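Local coordinates for protein methyltransferase (Thermus thermophilus, PDB 3TMA) that transfers a methyl group from S-adenosyl-L-methionine to N2 of the guanosine at position 6 of tRNA(Phe), at residues Leu307-Pro320 / Gln341-Leu354. Sequence-based numbering, arbitrary orientation.
Sequences LPPGGRVALLTLRP and QGGVYPRVFVLEKL
Strand 347-353 is the reversed seventh strand of the Rossmann-fold methyltransferase order 3-2-1-4-5-7-6, inserted between strands 5 and 6; it runs antiparallel (164°) to 312-317, which is parallel to 275-278. Val313 with Leu351, Leu315 with Phe349 and Thr317 with Arg347 are hydrogen-bonded pairs, and six main-chain bonds of 2.9 to 3.0 Å between their N and O atoms fix the register. Gly310 N to Lys353 O (2.8 Å) and Lys353 N to Gly311 O extend the pairing into the type II turn 308-311. With CG anti to the backbone N (chi1 176°) and the chain extended beyond it, Lys353 runs past Pro308 O and gives NZ to Leu307 O (2.9 Å); the ammonium also donates a hydrogen bond to Leu304 O. On the face with Ala314 and Val350, Arg312 NH2 and Glu352 OE1 form a salt bridge of 3.2 Å, the guanidinium and carboxylate planes 39° apart. A water accepts from Arg312 NE and donates to Gly310 O and, weakly, Glu352 OE2; Arg334 also pairs with OE1. Pro320 CB abuts the Phe349 ring edge, 3.4 Å from CZ, while Leu316 CD1 lies 3.6 Å from both Pro346 CG and Val348 CG2. Leu316 also approaches Asn279, which by similarity to relatives probably binds S-adenosyl-L-methionine. Helix 290-305 packs on Leu315 and Leu351, helix 189-198 covers Val348 and Val350 on the other face, and strands 275-278 and 331-338 flank the pair.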
ATOM      1  N   LEU A 307     -12.923  13.157 -20.693  1.00 30.23           N
ATOM      2  CA  LEU A 307     -13.777  12.044 -20.241  1.00 30.36           C
ATOM      3  C   LEU A 307     -15.118  12.020 -20.985  1.00 33.00           C
ATOM      4  O   LEU A 307     -15.673  13.080 -21.275  1.00 35.10           O
ATOM      5  CB  LEU A 307     -14.047  12.170 -18.738  1.00 28.48           C
ATOM      6  CG  LEU A 307     -12.822  11.991 -17.821  1.00 29.57           C
ATOM      7  CD1 LEU A 307     -13.213  12.424 -16.360  1.00 25.72           C
ATOM      8  CD2 LEU A 307     -12.302  10.586 -17.857  1.00 24.20           C
ATOM      9  N   PRO A 308     -15.710  10.819 -21.168  1.00 34.56           N
ATOM     10  CA  PRO A 308     -17.137  10.774 -21.561  1.00 36.67           C
ATOM     11  C   PRO A 308     -18.004  10.997 -20.327  1.00 37.31           C
ATOM     12  O   PRO A 308     -17.482  10.955 -19.204  1.00 33.84           O
ATOM     13  CB  PRO A 308     -17.322   9.332 -22.072  1.00 38.75           C
ATOM     14  CG  PRO A 308     -16.288   8.489 -21.239  1.00 36.20           C
ATOM     15  CD  PRO A 308     -15.186   9.494 -20.765  1.00 31.55           C
ATOM     16  N   PRO A 309     -19.323  11.211 -20.513  1.00 40.16           N
ATOM     17  CA  PRO A 309     -20.200  11.146 -19.331  1.00 42.51           C
ATOM     18  C   PRO A 309     -20.007   9.794 -18.622  1.00 41.88           C
ATOM     19  O   PRO A 309     -19.866   8.774 -19.288  1.00 41.90           O
ATOM     20  CB  PRO A 309     -21.624  11.240 -19.920  1.00 45.54           C
ATOM     21  CG  PRO A 309     -21.438  11.655 -21.374  1.00 46.36           C
ATOM     22  CD  PRO A 309     -20.078  11.227 -21.786  1.00 44.92           C
ATOM     23  N   GLY A 310     -19.918   9.788 -17.296  1.00 41.87           N
ATOM     24  CA  GLY A 310     -19.570   8.545 -16.570  1.00 40.65           C
ATOM     25  C   GLY A 310     -18.081   8.269 -16.377  1.00 37.27           C
ATOM     26  O   GLY A 310     -17.703   7.471 -15.517  1.00 36.67           O
ATOM     27  N   GLY A 311     -17.214   8.973 -17.108  1.00 34.77           N
ATOM     28  CA  GLY A 311     -15.754   8.848 -16.898  1.00 29.38           C
ATOM     29  C   GLY A 311     -15.397   9.291 -15.474  1.00 29.73           C
ATOM     30  O   GLY A 311     -16.191   9.987 -14.840  1.00 30.69           O
ATOM     31  N   ARG A 312     -14.272   8.813 -14.925  1.00 26.21           N
ATOM     32  CA  ARG A 312     -13.981   9.057 -13.505  1.00 28.48           C
ATOM     33  C   ARG A 312     -12.531   9.478 -13.309  1.00 27.73           C
ATOM     34  O   ARG A 312     -11.685   9.145 -14.133  1.00 24.50           O
ATOM     35  CB  ARG A 312     -14.291   7.820 -12.647  1.00 31.27           C
ATOM     36  CG  ARG A 312     -15.778   7.462 -12.583  1.00 36.45           C
ATOM     37  CD  ARG A 312     -16.110   6.373 -11.556  1.00 45.62           C
ATOM     38  NE  ARG A 312     -17.558   6.324 -11.362  1.00 56.98           N
ATOM     39  CZ  ARG A 312     -18.189   6.395 -10.186  1.00 58.85           C
ATOM     40  NH1 ARG A 312     -17.506   6.382  -9.043  1.00 51.57           N
ATOM     41  NH2 ARG A 312     -19.523   6.410 -10.149  1.00 64.38           N
ATOM     42  N   VAL A 313     -12.284  10.320 -12.289  1.00 27.59           N
ATOM     43  CA  VAL A 313     -10.932  10.700 -11.879  1.00 26.00           C
ATOM     44  C   VAL A 313     -10.738  10.231 -10.439  1.00 27.29           C
ATOM     45  O   VAL A 313     -11.624  10.404  -9.612  1.00 30.01           O
ATOM     46  CB  VAL A 313     -10.719  12.260 -11.916  1.00 29.20           C
ATOM     47  CG1 VAL A 313      -9.254  12.605 -11.706  1.00 26.58           C
ATOM     48  CG2 VAL A 313     -11.185  12.847 -13.239  1.00 26.06           C
ATOM     49  N   ALA A 314      -9.619   9.585 -10.135  1.00 25.09           N
ATOM     50  CA  ALA A 314      -9.233   9.395  -8.728  1.00 26.95           C
ATOM     51  C   ALA A 314      -8.006  10.273  -8.492  1.00 28.46           C
ATOM     52  O   ALA A 314      -7.012  10.173  -9.220  1.00 26.49           O
ATOM     53  CB  ALA A 314      -8.900   7.895  -8.439  1.00 26.30           C
ATOM     54  N   LEU A 315      -8.090  11.126  -7.518  1.00 28.66           N
ATOM     55  CA  LEU A 315      -6.990  11.991  -7.298  1.00 30.15           C
ATOM     56  C   LEU A 315      -6.540  12.122  -5.874  1.00 30.18           C
ATOM     57  O   LEU A 315      -7.311  12.062  -4.975  1.00 31.42           O
ATOM     58  CB  LEU A 315      -7.154  13.344  -8.003  1.00 33.38           C
ATOM     59  CG  LEU A 315      -7.812  14.563  -7.381  1.00 44.51           C
ATOM     60  CD1 LEU A 315      -7.025  15.000  -6.115  1.00 47.25           C
ATOM     61  CD2 LEU A 315      -7.750  15.639  -8.455  1.00 46.72           C
ATOM     62  N   LEU A 316      -5.252  12.293  -5.714  1.00 30.10           N
ATOM     63  CA  LEU A 316      -4.678  12.391  -4.358  1.00 32.05           C
ATOM     64  C   LEU A 316      -4.219  13.834  -4.098  1.00 34.32           C
ATOM     65  O   LEU A 316      -3.520  14.420  -4.956  1.00 37.25           O
ATOM     66  CB  LEU A 316      -3.486  11.424  -4.329  1.00 34.27           C
ATOM     67  CG  LEU A 316      -2.710  10.967  -3.107  1.00 42.73           C
ATOM     68  CD1 LEU A 316      -3.563  10.351  -1.997  1.00 38.22           C
ATOM     69  CD2 LEU A 316      -1.756   9.933  -3.677  1.00 45.36           C
ATOM     70  N   THR A 317      -4.577  14.428  -2.957  1.00 29.79           N
ATOM     71  CA  THR A 317      -4.142  15.802  -2.681  1.00 31.78           C
ATOM     72  C   THR A 317      -3.997  16.083  -1.176  1.00 30.22           C
ATOM     73  O   THR A 317      -4.863  15.701  -0.388  1.00 28.04           O
ATOM     74  CB  THR A 317      -5.145  16.885  -3.310  1.00 32.38           C
ATOM     75  OG1 THR A 317      -4.761  18.204  -2.897  1.00 33.55           O
ATOM     76  CG2 THR A 317      -6.572  16.647  -2.815  1.00 32.89           C
ATOM     77  N   LEU A 318      -2.966  16.841  -0.821  1.00 30.54           N
ATOM     78  CA  LEU A 318      -2.843  17.423   0.515  1.00 33.33           C
ATOM     79  C   LEU A 318      -3.685  18.664   0.737  1.00 33.62           C
ATOM     80  O   LEU A 318      -3.787  19.177   1.886  1.00 34.47           O
ATOM     81  CB  LEU A 318      -1.360  17.692   0.880  1.00 35.57           C
ATOM     82  CG  LEU A 318      -0.587  16.385   1.175  1.00 37.46           C
ATOM     83  CD1 LEU A 318       0.934  16.593   0.994  1.00 39.14           C
ATOM     84  CD2 LEU A 318      -0.932  15.860   2.579  1.00 36.59           C
ATOM     85  N   ARG A 319      -4.308  19.164  -0.335  1.00 33.38           N
ATOM     86  CA  ARG A 319      -5.040  20.433  -0.243  1.00 34.23           C
ATOM     87  C   ARG A 319      -6.509  20.287  -0.688  1.00 35.07           C
ATOM     88  O   ARG A 319      -6.898  20.835  -1.723  1.00 33.92           O
ATOM     89  CB  ARG A 319      -4.316  21.486  -1.089  1.00 37.30           C
ATOM     90  CG  ARG A 319      -2.979  21.952  -0.472  1.00 43.27           C
ATOM     91  CD  ARG A 319      -2.301  22.989  -1.340  1.00 50.62           C
ATOM     92  NE  ARG A 319      -1.008  23.401  -0.805  1.00 53.20           N
ATOM     93  CZ  ARG A 319      -0.808  24.411   0.032  1.00 53.68           C
ATOM     94  NH1 ARG A 319      -1.818  25.183   0.469  1.00 49.19           N
ATOM     95  NH2 ARG A 319       0.430  24.663   0.407  1.00 58.95           N
ATOM     96  N   PRO A 320      -7.347  19.608   0.124  1.00 34.76           N
ATOM     97  CA  PRO A 320      -8.722  19.344  -0.314  1.00 34.28           C
ATOM     98  C   PRO A 320      -9.578  20.597  -0.496  1.00 38.82           C
ATOM     99  O   PRO A 320     -10.359  20.671  -1.463  1.00 38.45           O
ATOM    100  CB  PRO A 320      -9.290  18.424   0.782  1.00 31.20           C
ATOM    101  CG  PRO A 320      -8.429  18.694   1.993  1.00 34.75           C
ATOM    102  CD  PRO A 320      -7.052  18.977   1.424  1.00 33.54           C
ATOM    103  N   GLN A 341       0.043   8.591   4.020  1.00 45.40           N
ATOM    104  CA  GLN A 341       1.154   8.396   3.090  1.00 48.96           C
ATOM    105  C   GLN A 341       2.401   9.175   3.547  1.00 49.54           C
ATOM    106  O   GLN A 341       2.362  10.406   3.709  1.00 49.39           O
ATOM    107  CB  GLN A 341       0.760   8.849   1.680  1.00 47.33           C
ATOM    108  CG  GLN A 341       1.961   8.962   0.721  1.00 55.27           C
ATOM    109  CD  GLN A 341       1.637   9.660  -0.597  1.00 61.64           C
ATOM    110  OE1 GLN A 341       0.764  10.541  -0.687  1.00 64.97           O
ATOM    111  NE2 GLN A 341       2.345   9.268  -1.630  1.00 67.96           N
ATOM    112  N   GLY A 342       3.481   8.448   3.789  1.00 51.37           N
ATOM    113  CA  GLY A 342       4.745   9.033   4.235  1.00 53.96           C
ATOM    114  C   GLY A 342       4.624   9.875   5.504  1.00 52.23           C
ATOM    115  O   GLY A 342       5.217  10.930   5.583  1.00 52.30           O
ATOM    116  N   GLY A 343       3.817   9.435   6.466  1.00 48.91           N
ATOM    117  CA  GLY A 343       3.625  10.199   7.699  1.00 48.90           C
ATOM    118  C   GLY A 343       2.601  11.355   7.666  1.00 44.28           C
ATOM    119  O   GLY A 343       2.348  11.956   8.697  1.00 45.18           O
ATOM    120  N   VAL A 344       2.003  11.646   6.510  1.00 40.53           N
ATOM    121  CA  VAL A 344       1.020  12.718   6.404  1.00 37.20           C
ATOM    122  C   VAL A 344      -0.281  12.188   5.821  1.00 34.75           C
ATOM    123  O   VAL A 344      -0.359  10.987   5.522  1.00 34.19           O
ATOM    124  CB  VAL A 344       1.566  13.998   5.673  1.00 38.65           C
ATOM    125  CG1 VAL A 344       2.835  14.516   6.390  1.00 38.10           C
ATOM    126  CG2 VAL A 344       1.861  13.743   4.184  1.00 39.56           C
ATOM    127  N   TYR A 345      -1.322  13.025   5.718  1.00 30.60           N
ATOM    128  CA  TYR A 345      -2.653  12.497   5.411  1.00 30.46           C
ATOM    129  C   TYR A 345      -3.333  13.177   4.209  1.00 29.66           C
ATOM    130  O   TYR A 345      -4.239  14.025   4.383  1.00 28.81           O
ATOM    131  CB  TYR A 345      -3.553  12.608   6.646  1.00 30.58           C
ATOM    132  CG  TYR A 345      -3.219  11.605   7.705  1.00 35.56           C
ATOM    133  CD1 TYR A 345      -2.172  11.825   8.568  1.00 39.45           C
ATOM    134  CD2 TYR A 345      -3.924  10.404   7.809  1.00 34.75           C
ATOM    135  CE1 TYR A 345      -1.871  10.922   9.597  1.00 43.98           C
ATOM    136  CE2 TYR A 345      -3.627   9.488   8.835  1.00 40.42           C
ATOM    137  CZ  TYR A 345      -2.601   9.766   9.712  1.00 46.52           C
ATOM    138  OH  TYR A 345      -2.266   8.880  10.709  1.00 53.47           O
ATOM    139  N   PRO A 346      -2.937  12.780   2.990  1.00 29.97           N
ATOM    140  CA  PRO A 346      -3.678  13.287   1.836  1.00 30.00           C
ATOM    141  C   PRO A 346      -5.109  12.731   1.779  1.00 30.02           C
ATOM    142  O   PRO A 346      -5.412  11.720   2.441  1.00 31.00           O
ATOM    143  CB  PRO A 346      -2.875  12.774   0.653  1.00 28.46           C
ATOM    144  CG  PRO A 346      -2.189  11.563   1.153  1.00 29.85           C
ATOM    145  CD  PRO A 346      -1.821  11.900   2.589  1.00 29.52           C
ATOM    146  N   ARG A 347      -5.966  13.402   1.017  1.00 26.37           N
ATOM    147  CA  ARG A 347      -7.287  12.876   0.703  1.00 27.50           C
ATOM    148  C   ARG A 347      -7.235  12.221  -0.666  1.00 28.64           C
ATOM    149  O   ARG A 347      -6.446  12.646  -1.530  1.00 29.43           O
ATOM    150  CB  ARG A 347      -8.301  14.046   0.685  1.00 28.42           C
ATOM    151  CG  ARG A 347      -8.853  14.385   2.087  1.00 29.91           C
ATOM    152  CD  ARG A 347      -7.770  14.928   3.040  1.00 33.53           C
ATOM    153  NE  ARG A 347      -8.392  15.434   4.271  1.00 32.77           N
ATOM    154  CZ  ARG A 347      -7.987  15.166   5.504  1.00 35.84           C
ATOM    155  NH1 ARG A 347      -6.798  14.610   5.718  1.00 30.33           N
ATOM    156  NH2 ARG A 347      -8.728  15.578   6.536  1.00 30.16           N
ATOM    157  N   VAL A 348      -8.041  11.179  -0.871  1.00 27.76           N
ATOM    158  CA  VAL A 348      -8.325  10.686  -2.243  1.00 27.56           C
ATOM    159  C   VAL A 348      -9.762  11.120  -2.576  1.00 27.76           C
ATOM    160  O   VAL A 348     -10.707  10.872  -1.795  1.00 25.96           O
ATOM    161  CB  VAL A 348      -8.242   9.136  -2.391  1.00 30.37           C
ATOM    162  CG1 VAL A 348      -8.697   8.708  -3.827  1.00 28.77           C
ATOM    163  CG2 VAL A 348      -6.777   8.631  -2.138  1.00 32.36           C
ATOM    164  N   PHE A 349      -9.921  11.793  -3.703  1.00 25.69           N
ATOM    165  CA  PHE A 349     -11.273  12.127  -4.185  1.00 26.80           C
ATOM    166  C   PHE A 349     -11.553  11.326  -5.433  1.00 25.78           C
ATOM    167  O   PHE A 349     -10.654  11.165  -6.244  1.00 26.99           O
ATOM    168  CB  PHE A 349     -11.293  13.626  -4.546  1.00 28.03           C
ATOM    169  CG  PHE A 349     -11.203  14.542  -3.332  1.00 32.16           C
ATOM    170  CD1 PHE A 349     -12.154  14.497  -2.331  1.00 37.30           C
ATOM    171  CD2 PHE A 349     -10.201  15.486  -3.225  1.00 42.75           C
ATOM    172  CE1 PHE A 349     -12.100  15.382  -1.193  1.00 37.16           C
ATOM    173  CE2 PHE A 349     -10.172  16.388  -2.108  1.00 45.21           C
ATOM    174  CZ  PHE A 349     -11.118  16.304  -1.100  1.00 36.85           C
ATOM    175  N   VAL A 350     -12.762  10.803  -5.566  1.00 24.83           N
ATOM    176  CA  VAL A 350     -13.217  10.242  -6.820  1.00 25.76           C
ATOM    177  C   VAL A 350     -14.261  11.183  -7.405  1.00 26.12           C
ATOM    178  O   VAL A 350     -15.269  11.479  -6.755  1.00 27.36           O
ATOM    179  CB  VAL A 350     -13.836   8.812  -6.642  1.00 24.16           C
ATOM    180  CG1 VAL A 350     -14.249   8.230  -8.015  1.00 28.71           C
ATOM    181  CG2 VAL A 350     -12.751   7.902  -6.015  1.00 26.83           C
ATOM    182  N   LEU A 351     -14.013  11.623  -8.633  1.00 25.36           N
ATOM    183  CA  LEU A 351     -14.920  12.514  -9.356  1.00 28.58           C
ATOM    184  C   LEU A 351     -15.512  11.750 -10.528  1.00 30.96           C
ATOM    185  O   LEU A 351     -14.842  10.894 -11.119  1.00 34.10           O
ATOM    186  CB  LEU A 351     -14.152  13.735  -9.887  1.00 28.58           C
ATOM    187  CG  LEU A 351     -13.180  14.401  -8.904  1.00 29.10           C
ATOM    188  CD1 LEU A 351     -12.255  15.348  -9.641  1.00 30.83           C
ATOM    189  CD2 LEU A 351     -13.903  15.125  -7.776  1.00 30.78           C
ATOM    190  N   GLU A 352     -16.775  12.021 -10.832  1.00 32.81           N
ATOM    191  CA  GLU A 352     -17.412  11.458 -12.003  1.00 33.81           C
ATOM    192  C   GLU A 352     -17.921  12.607 -12.879  1.00 34.47           C
ATOM    193  O   GLU A 352     -18.559  13.551 -12.396  1.00 33.54           O
ATOM    194  CB  GLU A 352     -18.592  10.532 -11.621  1.00 32.13           C
ATOM    195  CG  GLU A 352     -19.298   9.961 -12.857  1.00 37.24           C
ATOM    196  CD  GLU A 352     -20.522   9.078 -12.542  1.00 52.85           C
ATOM    197  OE1 GLU A 352     -20.954   9.019 -11.373  1.00 53.89           O
ATOM    198  OE2 GLU A 352     -21.087   8.472 -13.488  1.00 58.64           O
ATOM    199  N   LYS A 353     -17.617  12.538 -14.167  1.00 34.00           N
ATOM    200  CA  LYS A 353     -18.223  13.464 -15.100  1.00 35.40           C
ATOM    201  C   LYS A 353     -19.714  13.180 -15.281  1.00 40.04           C
ATOM    202  O   LYS A 353     -20.089  12.083 -15.729  1.00 39.65           O
ATOM    203  CB  LYS A 353     -17.553  13.356 -16.453  1.00 34.40           C
ATOM    204  CG  LYS A 353     -18.224  14.243 -17.512  1.00 36.41           C
ATOM    205  CD  LYS A 353     -17.256  14.445 -18.698  1.00 36.19           C
ATOM    206  CE  LYS A 353     -17.870  15.391 -19.741  1.00 39.31           C
ATOM    207  NZ  LYS A 353     -16.874  15.686 -20.858  1.00 36.47           N
ATOM    208  N   LEU A 354     -20.537  14.213 -15.072  1.00 44.32           N
ATOM    209  CA  LEU A 354     -21.992  14.090 -15.188  1.00 51.59           C
ATOM    210  C   LEU A 354     -22.429  14.092 -16.654  1.00 55.68           C
ATOM    211  O   LEU A 354     -21.727  14.646 -17.522  1.00 57.09           O
ATOM    212  CB  LEU A 354     -22.684  15.245 -14.450  1.00 53.36           C
ATOM    213  CG  LEU A 354     -22.576  15.218 -12.920  1.00 54.26           C
ATOM    214  CD1 LEU A 354     -22.910  16.598 -12.337  1.00 55.72           C
ATOM    215  CD2 LEU A 354     -23.502  14.154 -12.326  1.00 59.10           C
ATOM    216  OXT LEU A 354     -23.492  13.548 -17.011  1.00 60.33           O
TER
HETATM  217  O   HOH W   1     -19.230   6.417 -13.607  1.00 47.83           O